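Side-chain contacts in glycosyl hydrolase family 2, TIM barrel domain protein (Parabacteroides merdae ATCC 43184, PDB 6DXU), which probably hydrolyses beta-glucuronides as a family 2 glycoside hydrolase of a human gut bacterium: residues 73-78 with 168-173; 115-120 with 174-179; 133-138 with 184-189. One frame throughout, in Å; residues are numbered along the deposited sequence.

In the fold
All three contacts are buried and lie in the family 2 sugar-binding domain, their centres 7 to 10 Å apart. Contacts 1 and 2 reach neighbouring strands of one antiparallel sheet, 162-169 and 118-123, and share a sodium ion bound by backbone oxygens of both; contact 3 joins two loops beside them. Segments 168-173, 174-179 and 184-189 all belong to the stretch of chain running from strand 162-169 toward strand 194-199. The chemistry shifts with place: a phenyl edge among oxygens in contact 1, a thioether against aliphatic and ammonium groups in contact 2, and a phenol linked to backbone through water in contact 3. Q117 ties contact 2 to both others.

Contact 1. Residues 73-78 with 168-173; sequences CFNAED and CDNSRD. With NA (sodium ion), chain N; NA (sodium ion), chain O.
With CG of F74 beside its backbone N (chi1 -64°) and CG of N170 wedged between backbone N and carbonyl carbon (chi1 69°), the phenyl ring and the carboxamide slide past each other in opposite directions, their planes 78° apart. The ring presents its edge. F74 CZ meets the backbone O of C168 in the ring plane at 3.4 Å, and F74 CD2 lies 3.6 Å from N170 OD1, so two oxygens face C-H groups of the rim. C168 adds an apolar touch, its CB 3.8 Å from F74 CZ. Hydrogen bonds from G89 N to N170 OD1 and from N170 ND2 to I186 O fix how this amide is turned. N75 comes at N170 from the opposite direction, N75 OD1 3.7 Å from N170 ND2, the two amide planes steeply tilted to each other. The N75 amide is gripped within its own loop: ND2 lies 2.9 Å from D78 OD1, reaching its syn lone pair, and also bonds Y87 O. Beyond the touching side chains each segment gives a backbone oxygen to a different sodium ion, D78 O at 2.7 Å and D173 O at 2.4 Å. D169 OD1 accepts from S171 N at 2.9 Å, forming an Asx turn where strand 162-169 leaves its sheet in the beta-sandwich of the family 2 sugar-binding domain.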
loop_
_atom_site.group_PDB
_atom_site.type_symbol
_atom_site.label_atom_id
_atom_site.label_comp_id
_atom_site.label_asym_id
_atom_site.label_seq_id
_atom_site.Cartn_x
_atom_site.Cartn_y
_atom_site.Cartn_z
ATOM N N CYS D 73 -3.708 -6.043 -33.078
ATOM C CA CYS D 73 -3.074 -4.835 -32.568
ATOM C C CYS D 73 -4.101 -3.711 -32.507
ATOM O O CYS D 73 -4.880 -3.525 -33.458
ATOM C CB CYS D 73 -1.880 -4.444 -33.452
ATOM S SG CYS D 73 -1.046 -2.948 -32.898
ATOM N N PHE D 74 -4.114 -2.975 -31.378
ATOM C CA PHE D 74 -5.027 -1.841 -31.223
ATOM C C PHE D 74 -4.938 -0.880 -32.396
ATOM O O PHE D 74 -5.915 -0.195 -32.717
ATOM C CB PHE D 74 -4.704 -1.008 -29.971
ATOM C CG PHE D 74 -4.873 -1.711 -28.647
ATOM C CD1 PHE D 74 -5.436 -2.966 -28.547
ATOM C CD2 PHE D 74 -4.493 -1.051 -27.476
ATOM C CE1 PHE D 74 -5.591 -3.572 -27.302
ATOM C CE2 PHE D 74 -4.659 -1.643 -26.227
ATOM C CZ PHE D 74 -5.207 -2.905 -26.144
ATOM N N ASN D 75 -3.761 -0.786 -33.010
ATOM C CA ASN D 75 -3.383 0.324 -33.872
ATOM C C ASN D 75 -3.264 -0.086 -35.332
ATOM O O ASN D 75 -2.556 0.574 -36.098
ATOM C CB ASN D 75 -2.063 0.899 -33.380
ATOM C CG ASN D 75 -2.098 1.192 -31.895
ATOM O OD1 ASN D 75 -1.471 0.496 -31.088
ATOM N ND2 ASN D 75 -2.846 2.216 -31.526
ATOM N N ALA D 76 -3.941 -1.170 -35.719
ATOM C CA ALA D 76 -3.838 -1.675 -37.089
ATOM C C ALA D 76 -4.158 -0.595 -38.102
ATOM O O ALA D 76 -3.561 -0.553 -39.186
ATOM C CB ALA D 76 -4.772 -2.870 -37.274
ATOM N N GLU D 77 -5.086 0.290 -37.767
ATOM C CA GLU D 77 -5.470 1.372 -38.654
ATOM C C GLU D 77 -5.046 2.748 -38.168
ATOM O O GLU D 77 -4.607 3.573 -38.987
ATOM C CB GLU D 77 -6.986 1.323 -38.877
ATOM C CG GLU D 77 -7.463 2.214 -39.975
ATOM C CD GLU D 77 -8.729 1.687 -40.645
ATOM O OE1 GLU D 77 -9.388 0.786 -40.070
ATOM O OE2 GLU D 77 -9.069 2.192 -41.739
ATOM N N ASP D 78 -5.147 3.041 -36.864
ATOM C CA ASP D 78 -4.972 4.428 -36.456
ATOM C C ASP D 78 -3.505 4.856 -36.387
ATOM O O ASP D 78 -3.239 6.061 -36.294
ATOM C CB ASP D 78 -5.698 4.709 -35.122
ATOM C CG ASP D 78 -5.030 4.070 -33.886
ATOM O OD1 ASP D 78 -3.984 3.397 -33.966
ATOM O OD2 ASP D 78 -5.582 4.280 -32.784
ATOM N N CYS D 168 -4.928 -5.343 -22.066
ATOM C CA CYS D 168 -3.643 -4.850 -22.538
ATOM C C CYS D 168 -3.670 -3.332 -22.503
ATOM O O CYS D 168 -4.706 -2.713 -22.742
ATOM C CB CYS D 168 -3.307 -5.327 -23.976
ATOM S SG CYS D 168 -2.994 -7.090 -24.099
ATOM N N ASP D 169 -2.519 -2.730 -22.220
ATOM C CA ASP D 169 -2.472 -1.295 -21.979
ATOM C C ASP D 169 -1.179 -0.756 -22.570
ATOM O O ASP D 169 -0.088 -1.138 -22.136
ATOM C CB ASP D 169 -2.571 -1.028 -20.461
ATOM C CG ASP D 169 -2.724 0.449 -20.107
ATOM O OD1 ASP D 169 -2.694 1.307 -20.995
ATOM O OD2 ASP D 169 -2.889 0.753 -18.900
ATOM N N ASN D 170 -1.288 0.101 -23.574
ATOM C CA ASN D 170 -0.119 0.809 -24.080
ATOM C C ASN D 170 -0.223 2.302 -23.797
ATOM O O ASN D 170 0.233 3.117 -24.596
ATOM C CB ASN D 170 0.108 0.531 -25.574
ATOM C CG ASN D 170 -0.957 1.155 -26.475
ATOM O OD1 ASN D 170 -2.124 1.257 -26.096
ATOM N ND2 ASN D 170 -0.559 1.547 -27.689
ATOM N N SER D 171 -0.823 2.672 -22.659
ATOM C CA SER D 171 -0.798 4.061 -22.230
ATOM C C SER D 171 0.634 4.569 -22.246
ATOM O O SER D 171 1.577 3.824 -21.951
ATOM C CB SER D 171 -1.373 4.217 -20.807
ATOM O OG SER D 171 -2.733 3.812 -20.745
ATOM N N ARG D 172 0.792 5.838 -22.608
ATOM C CA ARG D 172 2.077 6.500 -22.458
ATOM C C ARG D 172 2.519 6.415 -21.001
ATOM O O ARG D 172 1.701 6.525 -20.085
ATOM C CB ARG D 172 1.962 7.967 -22.887
ATOM C CG ARG D 172 1.582 8.153 -24.331
ATOM C CD ARG D 172 1.318 9.609 -24.632
ATOM N NE ARG D 172 2.551 10.388 -24.772
ATOM C CZ ARG D 172 3.247 10.504 -25.898
ATOM N NH1 ARG D 172 2.858 9.867 -27.003
ATOM N NH2 ARG D 172 4.325 11.280 -25.925
ATOM N N ASP D 173 3.816 6.205 -20.784
ATOM C CA ASP D 173 4.325 6.068 -19.419
ATOM C C ASP D 173 5.805 6.422 -19.442
ATOM O O ASP D 173 6.608 5.670 -19.997
ATOM C CB ASP D 173 4.091 4.647 -18.918
ATOM C CG ASP D 173 4.512 4.442 -17.474
ATOM O OD1 ASP D 173 5.142 5.344 -16.868
ATOM O OD2 ASP D 173 4.210 3.341 -16.960
HETATM NA NA NA N . -1.952 8.405 -36.900
HETATM NA NA NA O . 7.567 5.110 -22.082
HETATM O O HOH W 1 5.400 5.042 -23.038
HETATM O O HOH W 2 -0.175 8.526 -34.740
HETATM O O HOH W 3 7.954 7.463 -22.604
#

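Contact 2. Residues 115-120 with 174-179; sequences AGQKTD and LEMIPS. With NA (sodium ion), chain O.
M176 reaches out of the sodium-binding loop to Q117 and K118, where strand 118-123 of the sugar-binding beta-sandwich begins. The tight part is built round its thioether. The chain runs extended as far as SD and then bends (chi3 76°), which lays the methyl against Q117: M176 CE is 3.8 Å from Q117 CB, and the two side chains cross at about a right angle. K118 comes tip to tip instead, its NZ 3.6 Å from M176 SD, while its charge is met by a salt bridge to D173. Cut back to an alanine, M176 would lose its SD and CE, which is likely to open a gap between loop and strand and leave Q117 CB and the end of K118 without these neighbours. Backbone atoms of the same loop hold the sodium ion, through M176 O at 2.4 Å and P178 O at 2.5 Å; a cis peptide bond precedes P178. The loose side lies at the far end of Q117, where OE1 stays 4.3 Å from P178 CD. NE2 of Q117 turns to Y187 O, and one water spans the remaining distance, donating to Q117 OE1 at 2.7 Å and to I177 O at 2.8 Å.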
loop_
_atom_site.group_PDB
_atom_site.type_symbol
_atom_site.label_atom_id
_atom_site.label_comp_id
_atom_site.label_asym_id
_atom_site.label_seq_id
_atom_site.Cartn_x
_atom_site.Cartn_y
_atom_site.Cartn_z
ATOM N N ALA D 115 2.990 -9.208 -25.908
ATOM C CA ALA D 115 1.776 -8.399 -25.828
ATOM C C ALA D 115 2.146 -7.023 -25.297
ATOM O O ALA D 115 3.009 -6.915 -24.423
ATOM C CB ALA D 115 0.740 -9.051 -24.909
ATOM N N GLY D 116 1.512 -5.977 -25.822
ATOM C CA GLY D 116 1.900 -4.598 -25.522
ATOM C C GLY D 116 0.835 -3.837 -24.744
ATOM O O GLY D 116 -0.349 -3.898 -25.087
ATOM N N GLN D 117 1.263 -3.108 -23.709
ATOM C CA GLN D 117 2.608 -3.106 -23.132
ATOM C C GLN D 117 2.555 -3.667 -21.699
ATOM O O GLN D 117 3.450 -4.382 -21.250
ATOM C CB GLN D 117 3.187 -1.686 -23.111
ATOM C CG GLN D 117 3.405 -1.072 -24.511
ATOM C CD GLN D 117 4.535 -1.751 -25.268
ATOM O OE1 GLN D 117 5.577 -2.062 -24.694
ATOM N NE2 GLN D 117 4.336 -1.973 -26.561
ATOM N N LYS D 118 1.497 -3.297 -20.982
ATOM C CA LYS D 118 1.178 -3.848 -19.675
ATOM C C LYS D 118 -0.045 -4.737 -19.841
ATOM O O LYS D 118 -1.065 -4.294 -20.383
ATOM C CB LYS D 118 0.895 -2.740 -18.662
ATOM C CG LYS D 118 2.030 -1.716 -18.500
ATOM C CD LYS D 118 1.791 -0.842 -17.251
ATOM C CE LYS D 118 2.858 0.251 -17.139
ATOM N NZ LYS D 118 2.561 1.427 -18.024
ATOM N N THR D 119 0.052 -5.981 -19.388
ATOM C CA THR D 119 -1.012 -6.948 -19.608
ATOM C C THR D 119 -1.443 -7.536 -18.271
ATOM O O THR D 119 -0.606 -7.805 -17.409
ATOM C CB THR D 119 -0.547 -8.067 -20.577
ATOM O OG1 THR D 119 -0.111 -7.480 -21.811
ATOM C CG2 THR D 119 -1.673 -9.061 -20.859
ATOM N N ASP D 120 -2.753 -7.707 -18.094
ATOM C CA ASP D 120 -3.309 -8.368 -16.923
ATOM C C ASP D 120 -4.281 -9.439 -17.401
ATOM O O ASP D 120 -5.079 -9.201 -18.309
ATOM C CB ASP D 120 -3.999 -7.367 -15.977
ATOM C CG ASP D 120 -3.000 -6.456 -15.290
ATOM O OD1 ASP D 120 -2.402 -6.881 -14.280
ATOM O OD2 ASP D 120 -2.765 -5.343 -15.797
ATOM N N LEU D 174 6.160 7.561 -18.848
ATOM C CA LEU D 174 7.559 7.976 -18.833
ATOM C C LEU D 174 8.439 7.022 -18.033
ATOM O O LEU D 174 9.658 6.990 -18.251
ATOM C CB LEU D 174 7.665 9.396 -18.256
ATOM C CG LEU D 174 7.007 10.447 -19.167
ATOM C CD1 LEU D 174 6.852 11.782 -18.421
ATOM C CD2 LEU D 174 7.806 10.616 -20.466
ATOM N N GLU D 175 7.851 6.252 -17.116
ATOM C CA GLU D 175 8.597 5.330 -16.263
ATOM C C GLU D 175 8.613 3.917 -16.814
ATOM O O GLU D 175 8.877 2.972 -16.063
ATOM C CB GLU D 175 8.041 5.327 -14.833
ATOM C CG GLU D 175 8.151 6.676 -14.089
ATOM C CD GLU D 175 9.605 7.063 -13.810
ATOM O OE1 GLU D 175 10.502 6.175 -13.846
ATOM O OE2 GLU D 175 9.862 8.268 -13.595
ATOM N N MET D 176 8.338 3.758 -18.107
ATOM C CA MET D 176 8.350 2.470 -18.778
ATOM C C MET D 176 9.128 2.615 -20.079
ATOM O O MET D 176 8.991 3.635 -20.768
ATOM C CB MET D 176 6.907 1.998 -19.062
ATOM C CG MET D 176 6.797 0.642 -19.769
ATOM S SD MET D 176 5.086 0.306 -20.298
ATOM C CE MET D 176 4.953 1.377 -21.747
ATOM N N ILE D 177 9.970 1.631 -20.397
ATOM C CA ILE D 177 10.649 1.657 -21.693
ATOM C C ILE D 177 9.799 0.871 -22.681
ATOM O O ILE D 177 9.104 -0.074 -22.269
ATOM C CB ILE D 177 12.078 1.099 -21.621
ATOM C CG1 ILE D 177 12.091 -0.370 -21.187
ATOM C CG2 ILE D 177 12.911 1.960 -20.682
ATOM C CD1 ILE D 177 13.491 -1.065 -21.362
ATOM N N PRO D 178 9.787 1.236 -23.982
ATOM C CA PRO D 178 10.534 2.356 -24.576
ATOM C C PRO D 178 9.889 3.724 -24.345
ATOM O O PRO D 178 8.765 3.821 -23.845
ATOM C CB PRO D 178 10.497 2.040 -26.076
ATOM C CG PRO D 178 9.179 1.365 -26.257
ATOM C CD PRO D 178 8.980 0.532 -24.998
ATOM N N SER D 179 10.617 4.763 -24.745
ATOM C CA SER D 179 10.166 6.144 -24.635
ATOM C C SER D 179 9.279 6.523 -25.813
ATOM O O SER D 179 9.542 6.132 -26.958
ATOM C CB SER D 179 11.380 7.074 -24.598
ATOM O OG SER D 179 10.992 8.424 -24.791
HETATM NA NA NA O . 7.567 5.110 -22.082
HETATM O O HOH W 4 7.910 -2.381 -23.307
HETATM O O HOH W 3 7.954 7.463 -22.604
HETATM O O HOH W 1 5.400 5.042 -23.038
#

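Contact 3. Residues 133-138 with 184-189; sequences GGYDSW and FNIYGG
The F184 ring meets Y135 at its edge: the phenol OH lies in the F184 ring plane, 3.9 Å from F184 CE2. The Y135 ring has a water at its own edge, in plane, and one face of the Y187 ring carries N185 CB, 3.4 Å above the plane and displaced toward the rim. With CG beside the backbone N (chi1 -51°), Y135 sends its hydroxyl across to the other loop, where I186 CG2 is a looser neighbour at 4.4 Å from Y135 OH. Polar contact runs through the water, 2.7 Å from Y135 OH and accepting from Y187 N at 3.2 Å. In the family 2 sugar-binding beta-sandwich, residues 133-138 carry the chain from strand 126-132 in one sheet to strand 138-141 in the other, while residues 184-189 lie in the loop that leads to strand 194-199. Between F184 and I186, the N185 side chain leads away from Y135: its ND2 bonds S597 OG and makes a weak bond of 3.1 Å to Y187 OH, which is also hydrogen-bonded to D335. Y135 packs besides on M408 of helix 399-416, and its hydroxyl receives a weak hydrogen bond from Q117 NE2.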
loop_
_atom_site.group_PDB
_atom_site.type_symbol
_atom_site.label_atom_id
_atom_site.label_comp_id
_atom_site.label_asym_id
_atom_site.label_seq_id
_atom_site.Cartn_x
_atom_site.Cartn_y
_atom_site.Cartn_z
ATOM N N GLY D 133 6.039 -5.052 -20.257
ATOM C CA GLY D 133 7.060 -5.250 -21.265
ATOM C C GLY D 133 6.416 -5.791 -22.517
ATOM O O GLY D 133 5.756 -6.831 -22.475
ATOM N N GLY D 134 6.570 -5.088 -23.631
ATOM C CA GLY D 134 5.832 -5.464 -24.816
ATOM C C GLY D 134 6.500 -6.463 -25.728
ATOM O O GLY D 134 5.901 -6.842 -26.742
ATOM N N TYR D 135 7.713 -6.916 -25.408
ATOM C CA TYR D 135 8.536 -7.601 -26.394
ATOM C C TYR D 135 9.160 -8.893 -25.908
ATOM O O TYR D 135 9.692 -9.645 -26.739
ATOM C CB TYR D 135 9.636 -6.651 -26.903
ATOM C CG TYR D 135 9.007 -5.340 -27.329
ATOM C CD1 TYR D 135 8.392 -5.216 -28.574
ATOM C CD2 TYR D 135 8.929 -4.266 -26.447
ATOM C CE1 TYR D 135 7.773 -4.019 -28.949
ATOM C CE2 TYR D 135 8.310 -3.074 -26.813
ATOM C CZ TYR D 135 7.737 -2.957 -28.059
ATOM O OH TYR D 135 7.132 -1.764 -28.409
ATOM N N ASP D 136 9.101 -9.192 -24.617
ATOM C CA ASP D 136 9.566 -10.470 -24.106
ATOM C C ASP D 136 8.396 -11.440 -23.979
ATOM O O ASP D 136 7.230 -11.042 -23.918
ATOM C CB ASP D 136 10.297 -10.298 -22.757
ATOM C CG ASP D 136 9.551 -9.400 -21.746
ATOM O OD1 ASP D 136 8.594 -8.661 -22.097
ATOM O OD2 ASP D 136 9.941 -9.423 -20.552
ATOM N N SER D 137 8.718 -12.727 -24.004
ATOM C CA SER D 137 7.731 -13.775 -23.795
ATOM C C SER D 137 7.559 -14.031 -22.297
ATOM O O SER D 137 8.461 -13.768 -21.497
ATOM C CB SER D 137 8.162 -15.051 -24.530
ATOM O OG SER D 137 7.235 -16.097 -24.343
ATOM N N TRP D 138 6.379 -14.521 -21.920
ATOM C CA TRP D 138 6.049 -14.790 -20.526
ATOM C C TRP D 138 4.868 -15.744 -20.521
ATOM O O TRP D 138 4.188 -15.909 -21.537
ATOM C CB TRP D 138 5.719 -13.501 -19.754
ATOM C CG TRP D 138 4.706 -12.612 -20.443
ATOM C CD1 TRP D 138 4.923 -11.827 -21.544
ATOM C CD2 TRP D 138 3.330 -12.414 -20.078
ATOM N NE1 TRP D 138 3.767 -11.162 -21.892
ATOM C CE2 TRP D 138 2.778 -11.499 -21.006
ATOM C CE3 TRP D 138 2.520 -12.901 -19.048
ATOM C CZ2 TRP D 138 1.445 -11.078 -20.944
ATOM C CZ3 TRP D 138 1.198 -12.489 -18.991
ATOM C CH2 TRP D 138 0.674 -11.587 -19.928
ATOM N N PHE D 184 9.090 5.029 -33.430
ATOM C CA PHE D 184 8.243 3.895 -33.790
ATOM C C PHE D 184 7.063 3.883 -32.832
ATOM O O PHE D 184 7.113 4.486 -31.759
ATOM C CB PHE D 184 9.002 2.550 -33.765
ATOM C CG PHE D 184 9.540 2.142 -32.399
ATOM C CD1 PHE D 184 10.797 2.558 -31.980
ATOM C CD2 PHE D 184 8.801 1.317 -31.561
ATOM C CE1 PHE D 184 11.297 2.176 -30.744
ATOM C CE2 PHE D 184 9.293 0.934 -30.304
ATOM C CZ PHE D 184 10.541 1.369 -29.901
ATOM N N ASN D 185 5.993 3.209 -33.241
ATOM C CA ASN D 185 4.802 3.121 -32.408
ATOM C C ASN D 185 5.017 2.149 -31.265
ATOM O O ASN D 185 5.514 1.034 -31.470
ATOM C CB ASN D 185 3.602 2.655 -33.222
ATOM C CG ASN D 185 3.231 3.633 -34.302
ATOM O OD1 ASN D 185 2.870 4.763 -34.020
ATOM N ND2 ASN D 185 3.320 3.202 -35.542
ATOM N N ILE D 186 4.596 2.565 -30.074
ATOM C CA ILE D 186 4.580 1.693 -28.898
ATOM C C ILE D 186 3.203 1.043 -28.897
ATOM O O ILE D 186 2.234 1.548 -28.313
ATOM C CB ILE D 186 4.876 2.461 -27.617
ATOM C CG1 ILE D 186 6.198 3.213 -27.791
ATOM C CG2 ILE D 186 4.975 1.491 -26.422
ATOM C CD1 ILE D 186 6.547 4.091 -26.598
ATOM N N TYR D 187 3.115 -0.078 -29.582
ATOM C CA TYR D 187 1.836 -0.655 -29.962
ATOM C C TYR D 187 1.157 -1.330 -28.778
ATOM O O TYR D 187 1.790 -1.689 -27.779
ATOM C CB TYR D 187 2.046 -1.669 -31.076
ATOM C CG TYR D 187 2.149 -1.094 -32.465
ATOM C CD1 TYR D 187 1.215 -0.157 -32.929
ATOM C CD2 TYR D 187 3.131 -1.547 -33.353
ATOM C CE1 TYR D 187 1.284 0.338 -34.240
ATOM C CE2 TYR D 187 3.203 -1.062 -34.678
ATOM C CZ TYR D 187 2.281 -0.126 -35.101
ATOM O OH TYR D 187 2.341 0.357 -36.387
ATOM N N GLY D 188 -0.151 -1.532 -28.906
ATOM C CA GLY D 188 -0.932 -2.178 -27.868
ATOM C C GLY D 188 -1.638 -3.408 -28.399
ATOM O O GLY D 188 -1.985 -3.474 -29.583
ATOM N N GLY D 189 -1.819 -4.396 -27.524
ATOM C CA GLY D 189 -2.700 -5.519 -27.781
ATOM C C GLY D 189 -1.975 -6.854 -27.839
ATOM O O GLY D 189 -0.767 -6.959 -27.626
HETATM O O HOH W 5 5.586 -1.729 -30.639
#